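PDB 3ZIL: AAR187Cp from Eremothecium gossypii, which probably regulates the establishment of sister-chromatid cohesion by acting on cohesin, and is represented here by the Wap1 domain that ends the protein. Local coordinates for residues I90-P95 / K141-N146; Y153-Y158 / C188-N193; Y330-G335 / T372-T377; A355-V360 / N366-I371. One frame throughout, in Å; residues are numbered along the deposited sequence.

Contact 1: I90-P95 / K141-N146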
loop_
_atom_site.group_PDB
_atom_site.type_symbol
_atom_site.label_atom_id
_atom_site.label_comp_id
_atom_site.label_asym_id
_atom_site.label_seq_id
_atom_site.Cartn_x
_atom_site.Cartn_y
_atom_site.Cartn_z
ATOM N N ILE A 90 16.386 13.592 11.179
ATOM C CA ILE A 90 16.122 13.874 12.552
ATOM C C ILE A 90 14.953 13.021 13.088
ATOM O O ILE A 90 15.071 12.386 14.176
ATOM C CB ILE A 90 15.856 15.390 12.761
ATOM C CG1 ILE A 90 17.130 16.154 12.444
ATOM C CG2 ILE A 90 15.245 15.661 14.152
ATOM C CD1 ILE A 90 18.296 15.691 13.296
ATOM N N ALA A 91 13.822 13.033 12.391
ATOM C CA ALA A 91 12.666 12.252 12.854
ATOM C C ALA A 91 13.048 10.784 12.989
ATOM O O ALA A 91 12.669 10.116 13.953
ATOM C CB ALA A 91 11.496 12.359 11.893
ATOM N N ASP A 92 13.750 10.276 11.990
ATOM C CA ASP A 92 14.246 8.899 12.040
ATOM C C ASP A 92 15.375 8.631 13.079
ATOM O O ASP A 92 15.426 7.556 13.612
ATOM C CB ASP A 92 14.675 8.486 10.655
ATOM C CG ASP A 92 14.952 6.985 10.506
ATOM O OD1 ASP A 92 14.243 6.171 11.155
ATOM O OD2 ASP A 92 15.877 6.656 9.654
ATOM N N LYS A 93 16.242 9.595 13.371
ATOM C CA LYS A 93 17.429 9.348 14.192
ATOM C C LYS A 93 17.041 9.482 15.657
ATOM O O LYS A 93 17.565 8.742 16.471
ATOM C CB LYS A 93 18.521 10.388 13.874
ATOM C CG LYS A 93 19.887 10.044 14.446
ATOM C CD LYS A 93 20.376 8.650 14.053
ATOM C CE LYS A 93 21.415 8.211 15.070
ATOM N NZ LYS A 93 22.422 7.408 14.349
ATOM N N ILE A 94 16.088 10.371 15.989
ATOM C CA ILE A 94 15.693 10.586 17.403
ATOM C C ILE A 94 14.226 10.791 17.410
ATOM O O ILE A 94 13.727 11.931 17.649
ATOM C CB ILE A 94 16.377 11.833 18.042
ATOM C CG1 ILE A 94 16.205 13.066 17.101
ATOM C CG2 ILE A 94 17.863 11.505 18.382
ATOM C CD1 ILE A 94 16.540 14.436 17.760
ATOM N N PRO A 95 13.505 9.709 17.112
ATOM C CA PRO A 95 12.063 9.758 17.028
ATOM C C PRO A 95 11.464 10.030 18.419
ATOM O O PRO A 95 11.996 9.552 19.438
ATOM C CB PRO A 95 11.701 8.303 16.567
ATOM C CG PRO A 95 12.870 7.456 17.023
ATOM C CD PRO A 95 14.041 8.384 16.723
ATOM N N LYS A 141 26.030 8.768 4.008
ATOM C CA LYS A 141 25.620 8.012 5.188
ATOM C C LYS A 141 24.113 7.794 5.416
ATOM O O LYS A 141 23.752 7.019 6.274
ATOM C CB LYS A 141 26.212 8.683 6.436
ATOM C CG LYS A 141 27.673 8.337 6.681
ATOM C CD LYS A 141 28.415 9.480 7.379
ATOM C CE LYS A 141 29.921 9.177 7.371
ATOM N NZ LYS A 141 30.617 10.360 7.901
ATOM N N LEU A 142 23.241 8.559 4.738
ATOM C CA LEU A 142 21.788 8.544 5.065
ATOM C C LEU A 142 21.180 7.260 4.553
ATOM O O LEU A 142 21.628 6.721 3.541
ATOM C CB LEU A 142 21.101 9.679 4.321
ATOM C CG LEU A 142 21.296 11.040 5.021
ATOM C CD1 LEU A 142 20.844 12.095 4.051
ATOM C CD2 LEU A 142 20.520 11.084 6.379
ATOM N N LYS A 143 20.194 6.774 5.258
ATOM C CA LYS A 143 19.421 5.660 4.801
ATOM C C LYS A 143 18.775 5.925 3.414
ATOM O O LYS A 143 18.609 4.982 2.631
ATOM C CB LYS A 143 18.331 5.412 5.838
ATOM C CG LYS A 143 17.534 4.120 5.626
ATOM C CD LYS A 143 16.591 3.956 6.815
ATOM C CE LYS A 143 17.369 3.948 8.129
ATOM N NZ LYS A 143 16.507 3.783 9.330
ATOM N N PHE A 144 18.380 7.164 3.105
ATOM C CA PHE A 144 17.734 7.506 1.787
ATOM C C PHE A 144 18.222 8.881 1.384
ATOM O O PHE A 144 18.360 9.753 2.244
ATOM C CB PHE A 144 16.197 7.636 1.914
ATOM C CG PHE A 144 15.484 6.346 2.324
ATOM C CD1 PHE A 144 15.348 5.255 1.435
ATOM C CD2 PHE A 144 14.962 6.197 3.627
ATOM C CE1 PHE A 144 14.629 4.059 1.822
ATOM C CE2 PHE A 144 14.279 4.997 4.013
ATOM C CZ PHE A 144 14.112 3.946 3.138
ATOM N N THR A 145 18.415 9.114 0.079
ATOM C CA THR A 145 19.033 10.359 -0.345
ATOM C C THR A 145 18.058 11.344 -1.018
ATOM O O THR A 145 18.455 12.317 -1.617
ATOM C CB THR A 145 20.319 10.092 -1.119
ATOM O OG1 THR A 145 20.032 9.298 -2.278
ATOM C CG2 THR A 145 21.280 9.329 -0.195
ATOM N N ASN A 146 16.768 11.118 -0.819
ATOM C CA ASN A 146 15.816 12.023 -1.324
ATOM C C ASN A 146 14.608 11.932 -0.396
ATOM O O ASN A 146 14.447 10.933 0.370
ATOM C CB ASN A 146 15.466 11.640 -2.798
ATOM C CG ASN A 146 14.822 10.242 -2.885
ATOM O OD1 ASN A 146 13.678 10.066 -2.567
ATOM N ND2 ASN A 146 15.587 9.252 -3.293
#

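Contact 2: Y153-Y158 / C188-N193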
loop_
_atom_site.group_PDB
_atom_site.type_symbol
_atom_site.label_atom_id
_atom_site.label_comp_id
_atom_site.label_asym_id
_atom_site.label_seq_id
_atom_site.Cartn_x
_atom_site.Cartn_y
_atom_site.Cartn_z
ATOM N N TYR A 153 9.048 6.506 4.093
ATOM C CA TYR A 153 9.598 5.745 5.218
ATOM C C TYR A 153 9.177 6.305 6.585
ATOM O O TYR A 153 8.736 5.579 7.415
ATOM C CB TYR A 153 11.130 5.689 5.148
ATOM C CG TYR A 153 11.729 4.837 6.234
ATOM C CD1 TYR A 153 11.739 3.428 6.116
ATOM C CD2 TYR A 153 12.245 5.421 7.385
ATOM C CE1 TYR A 153 12.289 2.638 7.094
ATOM C CE2 TYR A 153 12.761 4.638 8.378
ATOM C CZ TYR A 153 12.791 3.262 8.219
ATOM O OH TYR A 153 13.309 2.521 9.263
ATOM N N ILE A 154 9.333 7.620 6.805
ATOM C CA ILE A 154 8.935 8.192 8.038
ATOM C C ILE A 154 7.458 7.932 8.291
ATOM O O ILE A 154 7.064 7.580 9.424
ATOM C CB ILE A 154 9.183 9.730 8.076
ATOM C CG1 ILE A 154 10.660 10.022 7.907
ATOM C CG2 ILE A 154 8.535 10.303 9.350
ATOM C CD1 ILE A 154 11.454 9.411 9.103
ATOM N N TRP A 155 6.642 8.209 7.267
ATOM C CA TRP A 155 5.206 8.133 7.351
ATOM C C TRP A 155 4.769 6.740 7.707
ATOM O O TRP A 155 3.933 6.563 8.599
ATOM C CB TRP A 155 4.641 8.508 5.962
ATOM C CG TRP A 155 3.124 8.608 5.903
ATOM C CD1 TRP A 155 2.164 8.268 6.902
ATOM C CD2 TRP A 155 2.339 9.030 4.742
ATOM N NE1 TRP A 155 0.880 8.451 6.437
ATOM C CE2 TRP A 155 0.916 8.864 5.118
ATOM C CE3 TRP A 155 2.662 9.443 3.436
ATOM C CZ2 TRP A 155 -0.087 9.231 4.267
ATOM C CZ3 TRP A 155 1.638 9.775 2.567
ATOM C CH2 TRP A 155 0.282 9.690 2.987
ATOM N N ALA A 156 5.360 5.722 7.079
ATOM C CA ALA A 156 4.883 4.363 7.315
ATOM C C ALA A 156 5.523 3.883 8.626
ATOM O O ALA A 156 4.978 3.001 9.277
ATOM C CB ALA A 156 5.322 3.450 6.258
ATOM N N THR A 157 6.622 4.481 9.046
ATOM C CA THR A 157 7.345 3.831 10.207
ATOM C C THR A 157 6.859 4.414 11.538
ATOM O O THR A 157 6.743 3.718 12.534
ATOM C CB THR A 157 8.885 3.965 10.101
ATOM O OG1 THR A 157 9.327 3.391 8.881
ATOM C CG2 THR A 157 9.669 3.291 11.325
ATOM N N TYR A 158 6.638 5.709 11.561
ATOM C CA TYR A 158 6.336 6.453 12.796
ATOM C C TYR A 158 4.918 6.990 12.765
ATOM O O TYR A 158 4.391 7.338 13.776
ATOM C CB TYR A 158 7.332 7.643 12.925
ATOM C CG TYR A 158 8.756 7.153 13.037
ATOM C CD1 TYR A 158 9.180 6.448 14.153
ATOM C CD2 TYR A 158 9.680 7.345 11.959
ATOM C CE1 TYR A 158 10.517 5.926 14.222
ATOM C CE2 TYR A 158 10.956 6.798 12.004
ATOM C CZ TYR A 158 11.390 6.144 13.169
ATOM O OH TYR A 158 12.699 5.654 13.193
ATOM N N CYS A 188 2.320 1.371 -1.275
ATOM C CA CYS A 188 1.070 0.601 -1.295
ATOM C C CYS A 188 0.477 0.432 0.095
ATOM O O CYS A 188 -0.754 0.478 0.272
ATOM C CB CYS A 188 1.310 -0.788 -1.882
ATOM S SG CYS A 188 1.559 -0.731 -3.659
ATOM N N SER A 189 1.338 0.054 1.040
ATOM C CA SER A 189 0.860 -0.055 2.422
ATOM C C SER A 189 0.249 1.250 2.954
ATOM O O SER A 189 -0.804 1.225 3.498
ATOM C CB SER A 189 1.989 -0.543 3.353
ATOM O OG SER A 189 1.560 -0.250 4.674
ATOM N N LEU A 190 0.901 2.410 2.774
ATOM C CA LEU A 190 0.290 3.640 3.155
ATOM C C LEU A 190 -1.061 3.981 2.417
ATOM O O LEU A 190 -1.994 4.511 3.006
ATOM C CB LEU A 190 1.307 4.755 2.812
ATOM C CG LEU A 190 2.569 4.844 3.596
ATOM C CD1 LEU A 190 3.523 5.781 2.882
ATOM C CD2 LEU A 190 2.252 5.207 5.087
ATOM N N LEU A 191 -1.117 3.711 1.119
ATOM C CA LEU A 191 -2.334 3.824 0.342
ATOM C C LEU A 191 -3.443 2.949 0.997
ATOM O O LEU A 191 -4.526 3.443 1.308
ATOM C CB LEU A 191 -2.077 3.425 -1.117
ATOM C CG LEU A 191 -3.192 3.788 -2.177
ATOM C CD1 LEU A 191 -2.551 3.598 -3.588
ATOM C CD2 LEU A 191 -4.495 2.977 -1.981
ATOM N N GLU A 192 -3.144 1.684 1.235
ATOM C CA GLU A 192 -4.074 0.723 1.806
ATOM C C GLU A 192 -4.556 1.169 3.186
ATOM O O GLU A 192 -5.725 1.193 3.468
ATOM C CB GLU A 192 -3.400 -0.633 1.905
ATOM C CG GLU A 192 -4.270 -1.833 2.172
ATOM C CD GLU A 192 -3.484 -3.052 2.619
ATOM O OE1 GLU A 192 -2.409 -3.340 2.144
ATOM O OE2 GLU A 192 -3.984 -3.716 3.473
ATOM N N ASN A 193 -3.617 1.567 4.015
ATOM C CA ASN A 193 -3.971 2.046 5.337
ATOM C C ASN A 193 -4.665 3.397 5.416
ATOM O O ASN A 193 -5.071 3.765 6.486
ATOM C CB ASN A 193 -2.801 1.941 6.330
ATOM C CG ASN A 193 -2.379 0.498 6.517
ATOM O OD1 ASN A 193 -1.213 0.146 6.431
ATOM N ND2 ASN A 193 -3.337 -0.351 6.656
#

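Contact 3: Y330-G335 / T372-T377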
loop_
_atom_site.group_PDB
_atom_site.type_symbol
_atom_site.label_atom_id
_atom_site.label_comp_id
_atom_site.label_asym_id
_atom_site.label_seq_id
_atom_site.Cartn_x
_atom_site.Cartn_y
_atom_site.Cartn_z
ATOM N N TYR A 330 -15.326 -18.942 -10.585
ATOM C CA TYR A 330 -15.903 -19.640 -11.743
ATOM C C TYR A 330 -17.472 -19.707 -11.756
ATOM O O TYR A 330 -18.098 -19.423 -12.760
ATOM C CB TYR A 330 -15.312 -21.048 -11.884
ATOM C CG TYR A 330 -15.937 -21.736 -13.077
ATOM C CD1 TYR A 330 -15.763 -21.232 -14.380
ATOM C CD2 TYR A 330 -16.746 -22.854 -12.906
ATOM C CE1 TYR A 330 -16.383 -21.839 -15.459
ATOM C CE2 TYR A 330 -17.354 -23.469 -13.982
ATOM C CZ TYR A 330 -17.170 -22.950 -15.245
ATOM O OH TYR A 330 -17.784 -23.580 -16.296
ATOM N N ALA A 331 -18.077 -20.068 -10.650
ATOM C CA ALA A 331 -19.547 -20.157 -10.540
ATOM C C ALA A 331 -20.161 -18.804 -10.913
ATOM O O ALA A 331 -21.188 -18.760 -11.614
ATOM C CB ALA A 331 -19.928 -20.542 -9.130
ATOM N N TYR A 332 -19.517 -17.696 -10.476
ATOM C CA TYR A 332 -19.977 -16.340 -10.866
ATOM C C TYR A 332 -19.840 -16.107 -12.364
ATOM O O TYR A 332 -20.761 -15.574 -13.036
ATOM C CB TYR A 332 -19.246 -15.222 -10.045
ATOM C CG TYR A 332 -19.914 -14.956 -8.681
ATOM C CD1 TYR A 332 -21.057 -14.219 -8.609
ATOM C CD2 TYR A 332 -19.393 -15.464 -7.492
ATOM C CE1 TYR A 332 -21.710 -13.999 -7.428
ATOM C CE2 TYR A 332 -20.005 -15.197 -6.291
ATOM C CZ TYR A 332 -21.173 -14.441 -6.267
ATOM O OH TYR A 332 -21.864 -14.177 -5.099
ATOM N N SER A 333 -18.727 -16.569 -12.931
ATOM C CA SER A 333 -18.504 -16.383 -14.357
ATOM C C SER A 333 -19.545 -17.188 -15.202
ATOM O O SER A 333 -20.313 -16.629 -16.028
ATOM C CB SER A 333 -17.093 -16.779 -14.716
ATOM O OG SER A 333 -16.955 -16.593 -16.100
ATOM N N ALA A 334 -19.549 -18.492 -14.980
ATOM C CA ALA A 334 -20.559 -19.363 -15.553
ATOM C C ALA A 334 -21.975 -18.779 -15.493
ATOM O O ALA A 334 -22.639 -18.716 -16.521
ATOM C CB ALA A 334 -20.497 -20.736 -14.897
ATOM N N GLY A 335 -22.429 -18.357 -14.316
ATOM C CA GLY A 335 -23.782 -17.829 -14.161
ATOM C C GLY A 335 -24.044 -16.631 -15.039
ATOM O O GLY A 335 -25.056 -16.586 -15.746
ATOM N N THR A 372 -23.153 -18.285 -0.537
ATOM C CA THR A 372 -24.596 -18.436 -0.361
ATOM C C THR A 372 -25.386 -17.902 -1.554
ATOM O O THR A 372 -26.255 -18.582 -2.071
ATOM C CB THR A 372 -25.081 -17.677 0.878
ATOM O OG1 THR A 372 -24.813 -18.478 2.020
ATOM C CG2 THR A 372 -26.616 -17.400 0.759
ATOM N N ARG A 373 -25.110 -16.642 -1.897
ATOM C CA ARG A 373 -25.700 -15.956 -3.028
ATOM C C ARG A 373 -25.637 -16.787 -4.314
ATOM O O ARG A 373 -26.666 -16.938 -4.994
ATOM C CB ARG A 373 -25.043 -14.558 -3.193
ATOM C CG ARG A 373 -25.391 -13.804 -4.464
ATOM C CD ARG A 373 -26.905 -13.746 -4.640
ATOM N NE ARG A 373 -27.386 -12.545 -5.307
ATOM C CZ ARG A 373 -28.527 -11.930 -5.000
ATOM N NH1 ARG A 373 -29.290 -12.377 -4.009
ATOM N NH2 ARG A 373 -28.898 -10.846 -5.664
ATOM N N VAL A 374 -24.455 -17.351 -4.596
ATOM C CA VAL A 374 -24.187 -18.121 -5.794
ATOM C C VAL A 374 -24.916 -19.467 -5.718
ATOM O O VAL A 374 -25.464 -19.910 -6.720
ATOM C CB VAL A 374 -22.639 -18.267 -6.067
ATOM C CG1 VAL A 374 -22.181 -19.703 -5.920
ATOM C CG2 VAL A 374 -22.288 -17.818 -7.480
ATOM N N LEU A 375 -24.977 -20.100 -4.539
ATOM C CA LEU A 375 -25.635 -21.390 -4.427
ATOM C C LEU A 375 -27.152 -21.295 -4.723
ATOM O O LEU A 375 -27.816 -22.308 -4.952
ATOM C CB LEU A 375 -25.441 -21.967 -3.054
ATOM C CG LEU A 375 -24.056 -22.442 -2.692
ATOM C CD1 LEU A 375 -24.033 -22.781 -1.195
ATOM C CD2 LEU A 375 -23.624 -23.573 -3.609
ATOM N N GLU A 376 -27.697 -20.083 -4.699
ATOM C CA GLU A 376 -29.110 -19.909 -5.019
ATOM C C GLU A 376 -29.381 -20.159 -6.479
ATOM O O GLU A 376 -30.513 -20.389 -6.861
ATOM C CB GLU A 376 -29.548 -18.517 -4.673
ATOM C CG GLU A 376 -29.560 -18.299 -3.163
ATOM C CD GLU A 376 -29.954 -16.893 -2.826
ATOM O OE1 GLU A 376 -29.360 -15.958 -3.377
ATOM O OE2 GLU A 376 -30.842 -16.707 -2.011
ATOM N N THR A 377 -28.341 -20.125 -7.300
ATOM C CA THR A 377 -28.513 -20.401 -8.713
ATOM C C THR A 377 -28.072 -21.842 -9.114
ATOM O O THR A 377 -27.851 -22.131 -10.306
ATOM C CB THR A 377 -27.803 -19.336 -9.579
ATOM O OG1 THR A 377 -26.430 -19.711 -9.741
ATOM C CG2 THR A 377 -27.911 -17.915 -8.976
#

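Contact 4: A355-V360 / N366-I371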
loop_
_atom_site.group_PDB
_atom_site.type_symbol
_atom_site.label_atom_id
_atom_site.label_comp_id
_atom_site.label_asym_id
_atom_site.label_seq_id
_atom_site.Cartn_x
_atom_site.Cartn_y
_atom_site.Cartn_z
ATOM N N ALA A 355 -19.306 -27.134 1.070
ATOM C CA ALA A 355 -18.228 -27.438 1.972
ATOM C C ALA A 355 -17.317 -26.188 2.262
ATOM O O ALA A 355 -16.830 -25.999 3.363
ATOM C CB ALA A 355 -17.370 -28.559 1.365
ATOM N N PHE A 356 -17.004 -25.418 1.242
ATOM C CA PHE A 356 -16.190 -24.154 1.397
ATOM C C PHE A 356 -16.922 -23.172 2.306
ATOM O O PHE A 356 -16.294 -22.532 3.180
ATOM C CB PHE A 356 -15.976 -23.592 -0.020
ATOM C CG PHE A 356 -15.061 -22.369 -0.122
ATOM C CD1 PHE A 356 -14.036 -22.116 0.806
ATOM C CD2 PHE A 356 -15.183 -21.524 -1.236
ATOM C CE1 PHE A 356 -13.188 -21.016 0.647
ATOM C CE2 PHE A 356 -14.342 -20.397 -1.388
ATOM C CZ PHE A 356 -13.350 -20.166 -0.455
ATOM N N ALA A 357 -18.255 -23.104 2.171
ATOM C CA ALA A 357 -19.083 -22.295 3.061
ATOM C C ALA A 357 -18.994 -22.674 4.538
ATOM O O ALA A 357 -18.940 -21.804 5.409
ATOM C CB ALA A 357 -20.544 -22.272 2.621
ATOM N N THR A 358 -18.914 -23.969 4.816
ATOM C CA THR A 358 -18.800 -24.413 6.165
ATOM C C THR A 358 -17.450 -24.064 6.725
ATOM O O THR A 358 -17.372 -23.710 7.901
ATOM C CB THR A 358 -18.985 -25.951 6.222
ATOM O OG1 THR A 358 -20.253 -26.280 5.632
ATOM C CG2 THR A 358 -18.873 -26.460 7.636
ATOM N N ASP A 359 -16.374 -24.160 5.909
ATOM C CA ASP A 359 -15.030 -23.723 6.379
ATOM C C ASP A 359 -15.025 -22.242 6.672
ATOM O O ASP A 359 -14.697 -21.846 7.819
ATOM C CB ASP A 359 -13.845 -24.026 5.449
ATOM C CG ASP A 359 -13.691 -25.467 5.129
ATOM O OD1 ASP A 359 -14.123 -26.277 5.951
ATOM O OD2 ASP A 359 -13.142 -25.801 4.037
ATOM N N VAL A 360 -15.392 -21.432 5.675
ATOM C CA VAL A 360 -15.220 -19.978 5.802
ATOM C C VAL A 360 -16.189 -19.295 6.750
ATOM O O VAL A 360 -15.970 -18.116 7.144
ATOM C CB VAL A 360 -15.278 -19.207 4.443
ATOM C CG1 VAL A 360 -14.097 -19.547 3.593
ATOM C CG2 VAL A 360 -16.595 -19.441 3.703
ATOM N N ASN A 366 -17.680 -12.398 4.514
ATOM C CA ASN A 366 -17.775 -11.880 3.124
ATOM C C ASN A 366 -17.776 -13.006 2.073
ATOM O O ASN A 366 -18.632 -13.067 1.165
ATOM C CB ASN A 366 -16.594 -10.926 2.874
ATOM C CG ASN A 366 -16.568 -10.381 1.478
ATOM O OD1 ASN A 366 -16.195 -11.071 0.527
ATOM N ND2 ASN A 366 -16.919 -9.099 1.344
ATOM N N ILE A 367 -16.778 -13.885 2.151
ATOM C CA ILE A 367 -16.770 -15.052 1.250
ATOM C C ILE A 367 -18.021 -15.956 1.474
ATOM O O ILE A 367 -18.644 -16.377 0.501
ATOM C CB ILE A 367 -15.487 -15.879 1.398
ATOM C CG1 ILE A 367 -14.256 -14.999 1.072
ATOM C CG2 ILE A 367 -15.563 -17.123 0.504
ATOM C CD1 ILE A 367 -12.925 -15.697 1.106
ATOM N N HIS A 368 -18.378 -16.243 2.719
ATOM C CA HIS A 368 -19.504 -17.147 3.009
ATOM C C HIS A 368 -20.753 -16.648 2.292
ATOM O O HIS A 368 -21.550 -17.402 1.712
ATOM C CB HIS A 368 -19.750 -17.192 4.507
ATOM C CG HIS A 368 -20.930 -18.056 4.923
ATOM N ND1 HIS A 368 -21.146 -19.283 4.434
ATOM C CD2 HIS A 368 -21.924 -17.834 5.842
ATOM C CE1 HIS A 368 -22.222 -19.816 4.997
ATOM N NE2 HIS A 368 -22.708 -18.928 5.848
ATOM N N THR A 369 -20.887 -15.348 2.348
ATOM C CA THR A 369 -22.072 -14.596 1.992
ATOM C C THR A 369 -22.108 -14.627 0.428
ATOM O O THR A 369 -23.163 -14.772 -0.202
ATOM C CB THR A 369 -21.834 -13.224 2.677
ATOM O OG1 THR A 369 -22.770 -12.993 3.728
ATOM C CG2 THR A 369 -21.637 -12.047 1.739
ATOM N N ARG A 370 -20.932 -14.577 -0.194
ATOM C CA ARG A 370 -20.851 -14.709 -1.656
ATOM C C ARG A 370 -21.109 -16.103 -2.187
ATOM O O ARG A 370 -21.620 -16.268 -3.277
ATOM C CB ARG A 370 -19.545 -14.123 -2.156
ATOM C CG ARG A 370 -19.724 -12.618 -2.143
ATOM C CD ARG A 370 -18.465 -11.911 -1.846
ATOM N NE ARG A 370 -18.658 -10.492 -2.082
ATOM C CZ ARG A 370 -17.670 -9.664 -2.355
ATOM N NH1 ARG A 370 -16.386 -10.081 -2.466
ATOM N NH2 ARG A 370 -17.961 -8.428 -2.567
ATOM N N ILE A 371 -20.731 -17.089 -1.401
ATOM C CA ILE A 371 -20.994 -18.467 -1.705
ATOM C C ILE A 371 -22.521 -18.686 -1.636
ATOM O O ILE A 371 -23.107 -19.191 -2.570
ATOM C CB ILE A 371 -20.267 -19.428 -0.736
ATOM C CG1 ILE A 371 -18.726 -19.382 -0.919
ATOM C CG2 ILE A 371 -20.755 -20.845 -1.009
ATOM C CD1 ILE A 371 -17.976 -19.949 0.278
#

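Contact 1: I90-P95 / K141-N146
The flat carboxylate of Asp92 receives the ammonium group of Lys143 at a single oxygen, OD2, on the side that faces OD1. There Lys143 NZ donates a hydrogen bond to the syn lone pair of Asp92 OD2 at 3.0 Å, within a salt bridge. The grip is one-sided, since Lys143 NZ stays 3.8 Å from Asp92 OD1. Lys143 CE passes 3.4 Å from Asp92 OD2, and the two side chains cross at about a right angle. The lysine runs out from its backbone fully extended and then bends once, at chi3 (-57°), which brings its last two atoms round to the acid. Asp92 OD2 has a second partner in the hydroxyl of Tyr150, and OD1 bonds that of Tyr158. These three partners would probably favour the ionised form of Asp92. Beside the lysine, the ring of Phe144 packs edge-to-face with Tyr150 and also meets Tyr153. On the acidic side the helix finishes just past Asp92, with Ile94 N still bonded to Ile90 O at 2.9 Å; on the other, Asn146 is the N-cap of helix 147-158. This is a surface salt bridge between the last turn of one helix, 81-93, and the connection joining helices 129-141 and 147-158, set on the outside of the all-helical Wap1 domain.

Contact 2: Y153-Y158 / C188-N193
Leu190 lays its CD2 methyl over one face of the Trp155 indole. The carbon stands 3.5 Å from the centroid of the five-membered ring and only 9° off the ring normal, a clear CH-pi contact. Its other methyl follows the indole toward the six-membered ring, with Leu190 CD1 3.8 Å from Trp155 CE3. The same CD2 is also set against the next residue of the facing helix, 3.5 Å from Ala156 CA and 3.7 Å from Ala156 CB, so one methyl fills the angle between an indole face and a backbone. A chi1 of -174° carries the indole of Trp155 out toward helix 185-193, and chi2 sets the turn of its face. The helices joined in this way, 147-158 and 185-193, belong to an all-helical array consistent with the family's kinship to TPR proteins, with helix 168-178 between them in the chain. Around the pair, Leu108, Ile112, Leu113 and Ala116 of helix 108-116 pack on the indole, while Leu172 of helix 168-178 touches Leu190. On the side of helix 147-158 turned away from Leu190, Thr157 OG1 donates to Tyr153 O at 2.7 Å, tilted 31° from the carbonyl plane, and the same hydroxyl oxygen sits above the centre of the Tyr153 ring.

Contact 3: Y330-G335 / T372-T377
Val374, Tyr332 and Ala331 make most of this contact, with Val374 in the middle. Its CG2 methyl sits squarely over one face of the Tyr332 ring, 3.6 Å from the centroid and 7° off the normal, near enough to the axis that the six ring carbons are almost equally distant. The valine also meets Ala331, whose CB lies 4.0 Å from Val374 CG2 and equally far from Val374 CG1, so the fork of the side chain straddles the alanine methyl. The valine's chi1 of 113° falls off the staggered positions, which may mean some torsional strain. Tyr332 reaches across to helix 365-375 with its far end as well: the hydroxyl bonds the carbonyl of Arg370, and Tyr332 OH rests 3.6 Å from Arg373 CG, on the aliphatic part of that side chain. Leu353 of helix 343-360 packs on both Ala331 and Val374, while Leu286 and Val289 of helix 272-289 touch the tyrosine. Helix 365-375 is running out here, and Val374 O takes two donors from Thr377, its N at 2.9 Å and its OG1 at 3.2 Å. Between 330-335 and 372-377 the attraction is thus apolar, dispersion and CH-pi; the polar anchor, Tyr332 OH to Arg370 O, lies just before 372-377 on the same helix and probably holds the far end of the ring against helix 365-375.

Contact 4: A355-V360 / N366-I371
Ile371 pushes its CD1 methyl against the Phe356 ring, 3.5 Å from Phe356 CD2, meeting the ring obliquely. The same methyl comes tip to tip with Val360, whose CG2 is 3.7 Å away, and lies close to the backbone N of Ala357. One turn back on its helix, Ile367 reaches another part of the phenyl group: Ile367 CG2 is 3.9 Å from Phe356 CZ, the two side chains at about a right angle. With chi1 at -175°, the Phe356 ring swings across to these isoleucines. Val360 CG2 also lies 3.8 Å from His368 CA. Toward the outer side of the interface the Ala357 methyl lies at the edge of the imidazole, in its plane, with Ala357 CB 3.5 Å from His368 ND1. The segments run at 156° to each other with axes 8.8 Å apart at closest approach, the antiparallel pairing of an alpha-alpha hairpin closed by a short turn. Leu328 of helix 321-336 packs on Ile367 and Ile371, adding a third helix to the core. No hydrogen bond or salt bridge passes between the segments: Ala357 O and His368 ND1 are near but poorly angled. The hairpin is therefore held across this face by the fit of methyl groups and one phenyl ring, with the imidazole edge against the Ala357 methyl, and burial of apolar surface is probably what stabilises it.

Contacts 2 and 4 are buried, contact 3 is partly so, and contact 1 lies at the surface; the chemistry follows, from a salt bridge at contact 1 to apolar packing in contact 2 and largely apolar packing in contact 4, neither with hydrogen bonds between its segments, and with contact 3 in between. They form two neighbourhoods. Contacts 1 and 2 touch through side chains of helix 147-158. Contacts 3 and 4, about 12 Å apart between centres, share helix 365-375, which packs on helix 321-336 in one and helix 343-360 in the other. Contacts 1 and 3 are about 52 Å apart between centres, on opposite sides of the chain's centre.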